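Local coordinates for D-alanine--D-alanine ligase (PDB 3TQT), which catalyses the ATP-dependent joining of two D-alanine molecules into D-alanyl-D-alanine, a building block of the bacterial cell wall peptidoglycan, at residues 338-341 and 342-346. Sequence-based numbering, arbitrary orientation.
Sequences LPCP and NLLDQ
Leu-343 N donates to Pro-339 O (3.0 Å), closing the first turn of helix 340-370 on its N-cap carbonyl. Leu-344 N to Cys-340 O (2.8 Å) and Asp-345 N to Pro-341 O (2.9 Å) continue the i to i+4 ladder. Pro-341 O is gripped twice, because a water also donates to it (2.7 Å) and reaches Asp-345 OD1 with its other hydrogen; that carboxylate oxygen is further bonded to Tyr-37 OH. Asp-345 CG lies beside its backbone N (chi1 -66°), which folds the carboxylate back toward the preceding turn. On another side of the turn the Asn-342 amide sits against the Pro-339 ring, with ND2 3.2 Å from Pro-339 CB. Leu-338, just ahead of the helix, packs against its first turn: CD1 meets Asn-342 CB at 3.6 Å and also touches Gln-346 NE2, while CD2 packs on Leu-343 CD1 (4.0 Å), the two leucines crossing at about a right angle. Cys-340 SG rests on Leu-344 CG. The first turn thus lies between two parts of the chain: Leu-338 and Leu-343 pack on Leu-235 and Trp-333 of the ATP-grasp part, while Cys-340, Leu-344 (both on Thr-31) and the Tyr-37-bonded carboxylate face the N-terminal part.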
ATOM      1  N   LEU A 338     -28.925   6.840   7.944  1.00 28.59           N
ATOM      2  CA  LEU A 338     -28.215   5.640   8.374  1.00 31.80           C
ATOM      3  C   LEU A 338     -27.618   5.845   9.765  1.00 25.68           C
ATOM      4  O   LEU A 338     -26.547   6.420   9.889  1.00 29.59           O
ATOM      5  CB  LEU A 338     -27.106   5.291   7.372  1.00 21.96           C
ATOM      6  CG  LEU A 338     -26.294   4.020   7.646  1.00 29.33           C
ATOM      7  CD1 LEU A 338     -27.162   2.767   7.607  1.00 27.23           C
ATOM      8  CD2 LEU A 338     -25.152   3.894   6.642  1.00 20.94           C
ATOM      9  N   PRO A 339     -28.307   5.370  10.816  1.00 29.34           N
ATOM     10  CA  PRO A 339     -27.765   5.545  12.172  1.00 32.05           C
ATOM     11  C   PRO A 339     -26.390   4.882  12.329  1.00 34.86           C
ATOM     12  O   PRO A 339     -26.071   3.908  11.644  1.00 26.01           O
ATOM     13  CB  PRO A 339     -28.803   4.840  13.060  1.00 31.27           C
ATOM     14  CG  PRO A 339     -30.067   4.852  12.261  1.00 35.34           C
ATOM     15  CD  PRO A 339     -29.622   4.709  10.825  1.00 37.14           C
ATOM     16  N   CYS A 340     -25.576   5.391  13.240  1.00 28.35           N
ATOM     17  CA  CYS A 340     -24.211   4.885  13.346  1.00 34.46           C
ATOM     18  C   CYS A 340     -24.079   3.377  13.631  1.00 22.46           C
ATOM     19  O   CYS A 340     -23.201   2.721  13.071  1.00 26.94           O
ATOM     20  CB  CYS A 340     -23.400   5.693  14.355  1.00 37.21           C
ATOM     21  SG  CYS A 340     -21.645   5.327  14.240  1.00 31.50           S
ATOM     22  N   PRO A 341     -24.934   2.822  14.515  1.00 26.56           N
ATOM     23  CA  PRO A 341     -24.854   1.374  14.745  1.00 29.00           C
ATOM     24  C   PRO A 341     -24.985   0.578  13.448  1.00 27.88           C
ATOM     25  O   PRO A 341     -24.228  -0.374  13.222  1.00 26.34           O
ATOM     26  CB  PRO A 341     -26.069   1.102  15.639  1.00 30.50           C
ATOM     27  CG  PRO A 341     -26.279   2.391  16.360  1.00 32.38           C
ATOM     28  CD  PRO A 341     -25.969   3.455  15.353  1.00 30.76           C
ATOM     29  N   ASN A 342     -25.951   0.962  12.614  1.00 27.46           N
ATOM     30  CA  ASN A 342     -26.191   0.295  11.341  1.00 28.44           C
ATOM     31  C   ASN A 342     -25.018   0.499  10.397  1.00 24.14           C
ATOM     32  O   ASN A 342     -24.646  -0.401   9.653  1.00 25.12           O
ATOM     33  CB  ASN A 342     -27.438   0.857  10.673  1.00 28.44           C
ATOM     34  CG  ASN A 342     -28.680   0.733  11.545  1.00 35.96           C
ATOM     35  OD1 ASN A 342     -29.445  -0.210  11.415  1.00 41.73           O
ATOM     36  ND2 ASN A 342     -28.880   1.694  12.427  1.00 32.27           N
ATOM     37  N   LEU A 343     -24.472   1.709  10.405  1.00 24.55           N
ATOM     38  CA  LEU A 343     -23.290   2.008   9.610  1.00 21.83           C
ATOM     39  C   LEU A 343     -22.179   1.036  10.001  1.00 21.72           C
ATOM     40  O   LEU A 343     -21.543   0.426   9.144  1.00 18.28           O
ATOM     41  CB  LEU A 343     -22.843   3.458   9.846  1.00 22.56           C
ATOM     42  CG  LEU A 343     -21.468   3.857   9.308  1.00 18.24           C
ATOM     43  CD1 LEU A 343     -21.363   3.635   7.782  1.00 18.06           C
ATOM     44  CD2 LEU A 343     -21.159   5.315   9.666  1.00 24.01           C
ATOM     45  N   LEU A 344     -21.952   0.882  11.303  1.00 21.41           N
ATOM     46  CA  LEU A 344     -20.884  -0.001  11.769  1.00 22.22           C
ATOM     47  C   LEU A 344     -21.156  -1.447  11.364  1.00 23.71           C
ATOM     48  O   LEU A 344     -20.236  -2.163  10.970  1.00 18.18           O
ATOM     49  CB  LEU A 344     -20.707   0.099  13.285  1.00 21.84           C
ATOM     50  CG  LEU A 344     -20.332   1.489  13.802  1.00 21.09           C
ATOM     51  CD1 LEU A 344     -20.237   1.483  15.336  1.00 19.86           C
ATOM     52  CD2 LEU A 344     -19.030   1.953  13.161  1.00 23.49           C
ATOM     53  N   ASP A 345     -22.412  -1.886  11.468  1.00 22.36           N
ATOM     54  CA  ASP A 345     -22.746  -3.249  11.035  1.00 19.88           C
ATOM     55  C   ASP A 345     -22.398  -3.434   9.564  1.00 21.77           C
ATOM     56  O   ASP A 345     -21.848  -4.466   9.157  1.00 21.46           O
ATOM     57  CB  ASP A 345     -24.236  -3.567  11.227  1.00 22.63           C
ATOM     58  CG  ASP A 345     -24.656  -3.605  12.687  1.00 30.24           C
ATOM     59  OD1 ASP A 345     -23.848  -4.033  13.539  1.00 28.17           O
ATOM     60  OD2 ASP A 345     -25.810  -3.211  12.976  1.00 25.47           O
ATOM     61  N   GLN A 346     -22.750  -2.443   8.755  1.00 25.36           N
ATOM     62  CA  GLN A 346     -22.464  -2.519   7.327  1.00 22.98           C
ATOM     63  C   GLN A 346     -20.963  -2.561   7.049  1.00 22.40           C
ATOM     64  O   GLN A 346     -20.494  -3.349   6.221  1.00 18.13           O
ATOM     65  CB  GLN A 346     -23.169  -1.374   6.588  1.00 23.88           C
ATOM     66  CG  GLN A 346     -24.694  -1.589   6.626  1.00 30.66           C
ATOM     67  CD  GLN A 346     -25.470  -0.677   5.703  1.00 38.75           C
ATOM     68  OE1 GLN A 346     -24.932  -0.146   4.732  1.00 40.02           O
ATOM     69  NE2 GLN A 346     -26.758  -0.502   5.996  1.00 38.24           N
TER
HETATM   70  O   HOH W   1     -23.396  -1.949  15.305  1.00 22.15           O